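Local coordinates for protein similar to yteR (Bacilus subtilis) (PDB 4WU0) that probably hydrolyses unsaturated rhamnogalacturonan fragments of pectin as a glycoside hydrolase of family 105, at residues S268-R279 with P350-L361. Numbering follows the deposited sequence.
Sequences SMIVYALLKGVR and PFLLASYEYETL
Arg279 grips Glu357 side-on with two nitrogens, one to each carboxylate oxygen: NE gives a nearly straight bond (177°) to OE1 at 2.8 Å, and NH1 of Arg279 reaches OE2 of Glu357, also at 2.8 Å. Both oxygens offer their syn lone pairs, and the two flat groups lie only 17° from coplanar. The Arg279 chain runs extended as far as CD, then bends at chi3, which turns the guanidinium back onto the acid. A water gives a hydrogen to OE2 of Glu357 and accepts one from NZ of Lys276, an amine also salt-bridged to Asp211 and Glu214 of helix 199-215; Asp211 in turn bonds the hydroxyl of Tyr272. Glu357 is a knob in a hole made by Tyr272, Leu275, Lys276 and Arg279. Its CB rests 3.6 Å from CB of Leu275, while its CG meets the CD1-CE1 side of the Tyr272 ring. In the (alpha/alpha)6-barrel expected of this family, helices 264-279 and 345-360 run side by side in the same direction; over these two segments their axes cross at 28° and approach to 8.1 Å. They come closest at Tyr272 and Ala354, whose CA atoms are 4.1 Å apart, the small alanine letting the backbones draw together. Next along, CB of Leu353 packs 3.5 Å from CD1 of Tyr272. Met269 lies alongside Pro350, pointing the same way, its extended chain carrying CE to the proline CG. Toward the C-terminal end, Leu275 lays CD1 on the backbone at Tyr358 N and sends CD2 to CD2 of Leu361, the terminal residue, 3.8 Å away.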
loop_
_atom_site.group_PDB
_atom_site.type_symbol
_atom_site.label_atom_id
_atom_site.label_comp_id
_atom_site.label_asym_id
_atom_site.label_seq_id
_atom_site.Cartn_x
_atom_site.Cartn_y
_atom_site.Cartn_z
ATOM N N SER A 268 -4.530 -5.311 7.773
ATOM C CA SER A 268 -5.187 -4.003 7.773
ATOM C C SER A 268 -5.472 -3.517 6.357
ATOM O O SER A 268 -6.519 -2.917 6.082
ATOM C CB SER A 268 -4.334 -2.973 8.520
ATOM O OG SER A 268 -4.280 -3.234 9.921
ATOM N N MET A 269 -4.511 -3.745 5.472
ATOM C CA MET A 269 -4.639 -3.338 4.071
ATOM C C MET A 269 -5.798 -4.077 3.422
ATOM O O MET A 269 -6.583 -3.484 2.664
ATOM C CB MET A 269 -3.370 -3.658 3.312
ATOM C CG MET A 269 -2.215 -2.802 3.667
ATOM S SD MET A 269 -0.770 -3.226 2.687
ATOM C CE MET A 269 0.413 -2.156 3.474
ATOM N N ILE A 270 -5.911 -5.361 3.735
ATOM C CA ILE A 270 -6.975 -6.193 3.160
ATOM C C ILE A 270 -8.326 -5.716 3.678
ATOM O O ILE A 270 -9.291 -5.615 2.926
ATOM C CB ILE A 270 -6.744 -7.679 3.485
ATOM C CG1 ILE A 270 -5.482 -8.147 2.768
ATOM C CG2 ILE A 270 -7.947 -8.539 3.105
ATOM C CD1 ILE A 270 -4.904 -9.451 3.255
ATOM N N VAL A 271 -8.416 -5.439 4.977
ATOM C CA VAL A 271 -9.677 -4.962 5.552
ATOM C C VAL A 271 -10.084 -3.617 4.957
ATOM O O VAL A 271 -11.253 -3.384 4.659
ATOM C CB VAL A 271 -9.562 -4.871 7.089
ATOM C CG1 VAL A 271 -10.787 -4.159 7.699
ATOM C CG2 VAL A 271 -9.440 -6.289 7.650
ATOM N N TYR A 272 -9.126 -2.727 4.774
ATOM C CA TYR A 272 -9.379 -1.443 4.127
ATOM C C TYR A 272 -9.965 -1.643 2.738
ATOM O O TYR A 272 -10.950 -1.010 2.385
ATOM C CB TYR A 272 -8.075 -0.666 4.029
ATOM C CG TYR A 272 -8.117 0.529 3.099
ATOM C CD1 TYR A 272 -8.706 1.718 3.491
ATOM C CD2 TYR A 272 -7.583 0.455 1.828
ATOM C CE1 TYR A 272 -8.727 2.819 2.646
ATOM C CE2 TYR A 272 -7.592 1.545 0.982
ATOM C CZ TYR A 272 -8.152 2.721 1.396
ATOM O OH TYR A 272 -8.129 3.796 0.546
ATOM N N ALA A 273 -9.327 -2.489 1.941
ATOM C CA ALA A 273 -9.813 -2.742 0.585
ATOM C C ALA A 273 -11.212 -3.370 0.564
ATOM O O ALA A 273 -12.028 -3.042 -0.307
ATOM C CB ALA A 273 -8.815 -3.598 -0.179
ATOM N N LEU A 274 -11.487 -4.279 1.496
ATOM C CA LEU A 274 -12.825 -4.869 1.596
ATOM C C LEU A 274 -13.847 -3.792 1.875
ATOM O O LEU A 274 -14.901 -3.719 1.223
ATOM C CB LEU A 274 -12.906 -5.922 2.706
ATOM C CG LEU A 274 -12.130 -7.223 2.564
ATOM C CD1 LEU A 274 -12.235 -8.045 3.855
ATOM C CD2 LEU A 274 -12.652 -8.036 1.395
ATOM N N LEU A 275 -13.561 -2.967 2.874
ATOM C CA LEU A 275 -14.497 -1.944 3.308
ATOM C C LEU A 275 -14.712 -0.895 2.225
ATOM O O LEU A 275 -15.840 -0.530 1.905
ATOM C CB LEU A 275 -14.028 -1.275 4.599
ATOM C CG LEU A 275 -14.194 -2.142 5.865
ATOM C CD1 LEU A 275 -13.333 -1.571 6.984
ATOM C CD2 LEU A 275 -15.646 -2.268 6.296
ATOM N N LYS A 276 -13.618 -0.392 1.659
ATOM C CA LYS A 276 -13.729 0.622 0.613
ATOM C C LYS A 276 -14.379 0.061 -0.645
ATOM O O LYS A 276 -15.183 0.729 -1.296
ATOM C CB LYS A 276 -12.335 1.168 0.274
ATOM C CG LYS A 276 -12.352 2.230 -0.796
ATOM C CD LYS A 276 -11.045 3.028 -0.834
ATOM C CE LYS A 276 -11.069 4.109 -1.886
ATOM N NZ LYS A 276 -9.934 5.034 -1.718
ATOM N N GLY A 277 -14.044 -1.187 -0.971
ATOM C CA GLY A 277 -14.623 -1.838 -2.138
ATOM C C GLY A 277 -16.129 -1.978 -2.007
ATOM O O GLY A 277 -16.863 -1.767 -2.973
ATOM N N VAL A 278 -16.608 -2.308 -0.812
ATOM C CA VAL A 278 -18.050 -2.366 -0.590
ATOM C C VAL A 278 -18.676 -0.974 -0.691
ATOM O O VAL A 278 -19.738 -0.798 -1.316
ATOM C CB VAL A 278 -18.387 -3.008 0.790
ATOM C CG1 VAL A 278 -19.868 -2.854 1.116
ATOM C CG2 VAL A 278 -17.973 -4.481 0.816
ATOM N N ARG A 279 -18.032 0.016 -0.072
ATOM C CA ARG A 279 -18.565 1.374 -0.049
ATOM C C ARG A 279 -18.763 1.949 -1.447
ATOM O O ARG A 279 -19.753 2.624 -1.716
ATOM C CB ARG A 279 -17.652 2.305 0.760
ATOM C CG ARG A 279 -18.105 3.767 0.718
ATOM C CD ARG A 279 -17.349 4.660 1.716
ATOM N NE ARG A 279 -15.910 4.740 1.467
ATOM C CZ ARG A 279 -15.342 5.516 0.548
ATOM N NH1 ARG A 279 -14.025 5.539 0.412
ATOM N NH2 ARG A 279 -16.082 6.283 -0.257
ATOM N N PRO A 350 -2.205 1.787 7.132
ATOM C CA PRO A 350 -3.347 0.952 6.746
ATOM C C PRO A 350 -4.351 0.777 7.869
ATOM O O PRO A 350 -5.548 0.722 7.607
ATOM C CB PRO A 350 -2.683 -0.383 6.372
ATOM C CG PRO A 350 -1.340 0.043 5.852
ATOM C CD PRO A 350 -0.918 1.177 6.732
ATOM N N PHE A 351 -3.888 0.694 9.110
ATOM C CA PHE A 351 -4.832 0.594 10.227
ATOM C C PHE A 351 -5.691 1.861 10.359
ATOM O O PHE A 351 -6.905 1.790 10.560
ATOM C CB PHE A 351 -4.139 0.273 11.552
ATOM C CG PHE A 351 -5.113 0.161 12.685
ATOM C CD1 PHE A 351 -5.842 -0.989 12.855
ATOM C CD2 PHE A 351 -5.368 1.239 13.518
ATOM C CE1 PHE A 351 -6.806 -1.082 13.874
ATOM C CE2 PHE A 351 -6.302 1.137 14.535
ATOM C CZ PHE A 351 -7.024 -0.039 14.699
ATOM N N LEU A 352 -5.088 3.035 10.233
ATOM C CA LEU A 352 -5.854 4.272 10.232
ATOM C C LEU A 352 -6.885 4.294 9.118
ATOM O O LEU A 352 -8.027 4.710 9.323
ATOM C CB LEU A 352 -4.914 5.454 10.012
ATOM C CG LEU A 352 -4.007 5.853 11.168
ATOM C CD1 LEU A 352 -2.880 6.754 10.662
ATOM C CD2 LEU A 352 -4.850 6.575 12.213
ATOM N N LEU A 353 -6.460 3.882 7.918
ATOM C CA LEU A 353 -7.345 3.892 6.756
ATOM C C LEU A 353 -8.498 2.903 6.897
ATOM O O LEU A 353 -9.646 3.227 6.569
ATOM C CB LEU A 353 -6.549 3.617 5.464
ATOM C CG LEU A 353 -5.534 4.709 5.125
ATOM C CD1 LEU A 353 -4.572 4.247 4.019
ATOM C CD2 LEU A 353 -6.248 5.983 4.673
ATOM N N ALA A 354 -8.199 1.696 7.373
ATOM C CA ALA A 354 -9.251 0.719 7.638
ATOM C C ALA A 354 -10.222 1.251 8.673
ATOM O O ALA A 354 -11.429 1.057 8.553
ATOM C CB ALA A 354 -8.630 -0.600 8.115
ATOM N N SER A 355 -9.697 1.888 9.714
ATOM C CA SER A 355 -10.548 2.429 10.772
ATOM C C SER A 355 -11.489 3.490 10.220
ATOM O O SER A 355 -12.671 3.511 10.542
ATOM C CB SER A 355 -9.693 3.050 11.872
ATOM O OG SER A 355 -8.862 2.078 12.472
ATOM N N TYR A 356 -10.963 4.375 9.379
ATOM C CA TYR A 356 -11.792 5.405 8.779
ATOM C C TYR A 356 -12.925 4.757 7.978
ATOM O O TYR A 356 -14.076 5.176 8.085
ATOM C CB TYR A 356 -10.946 6.323 7.896
ATOM C CG TYR A 356 -11.754 7.308 7.088
ATOM C CD1 TYR A 356 -12.222 8.477 7.657
ATOM C CD2 TYR A 356 -12.065 7.049 5.761
ATOM C CE1 TYR A 356 -12.982 9.380 6.924
ATOM C CE2 TYR A 356 -12.836 7.946 5.018
ATOM C CZ TYR A 356 -13.278 9.106 5.610
ATOM O OH TYR A 356 -14.031 10.005 4.883
ATOM N N GLU A 357 -12.606 3.736 7.191
ATOM C CA GLU A 357 -13.640 3.100 6.358
ATOM C C GLU A 357 -14.676 2.380 7.217
ATOM O O GLU A 357 -15.856 2.392 6.910
ATOM C CB GLU A 357 -13.036 2.103 5.376
ATOM C CG GLU A 357 -12.244 2.736 4.234
ATOM C CD GLU A 357 -13.113 3.427 3.184
ATOM O OE1 GLU A 357 -14.324 3.125 3.061
ATOM O OE2 GLU A 357 -12.563 4.295 2.462
ATOM N N TYR A 358 -14.214 1.714 8.268
ATOM C CA TYR A 358 -15.116 1.017 9.178
ATOM C C TYR A 358 -16.085 1.991 9.826
ATOM O O TYR A 358 -17.292 1.757 9.873
ATOM C CB TYR A 358 -14.316 0.310 10.266
ATOM C CG TYR A 358 -15.177 -0.389 11.287
ATOM C CD1 TYR A 358 -15.656 -1.654 11.048
ATOM C CD2 TYR A 358 -15.487 0.220 12.492
ATOM C CE1 TYR A 358 -16.432 -2.309 11.986
ATOM C CE2 TYR A 358 -16.268 -0.419 13.429
ATOM C CZ TYR A 358 -16.727 -1.684 13.173
ATOM O OH TYR A 358 -17.523 -2.350 14.098
ATOM N N GLU A 359 -15.543 3.092 10.321
ATOM C CA GLU A 359 -16.352 4.099 10.978
ATOM C C GLU A 359 -17.370 4.672 10.007
ATOM O O GLU A 359 -18.511 4.927 10.366
ATOM C CB GLU A 359 -15.450 5.196 11.533
ATOM C CG GLU A 359 -14.579 4.705 12.691
ATOM C CD GLU A 359 -13.302 5.497 12.866
ATOM O OE1 GLU A 359 -13.167 6.598 12.281
ATOM O OE2 GLU A 359 -12.398 4.995 13.569
ATOM N N THR A 360 -16.957 4.847 8.761
ATOM C CA THR A 360 -17.831 5.439 7.757
ATOM C C THR A 360 -18.993 4.489 7.480
ATOM O O THR A 360 -20.130 4.924 7.306
ATOM C CB THR A 360 -17.064 5.736 6.462
ATOM O OG1 THR A 360 -16.015 6.669 6.737
ATOM C CG2 THR A 360 -17.984 6.309 5.398
ATOM N N LEU A 361 -18.701 3.188 7.450
ATOM C CA LEU A 361 -19.747 2.174 7.275
ATOM C C LEU A 361 -20.716 2.165 8.459
ATOM O O LEU A 361 -21.934 2.150 8.242
ATOM C CB LEU A 361 -19.113 0.786 7.117
ATOM C CG LEU A 361 -20.095 -0.393 7.063
ATOM C CD1 LEU A 361 -21.040 -0.295 5.849
ATOM C CD2 LEU A 361 -19.325 -1.705 7.056
ATOM O OXT LEU A 361 -20.334 2.159 9.641
HETATM O O HOH W 1 -10.486 6.068 1.073
#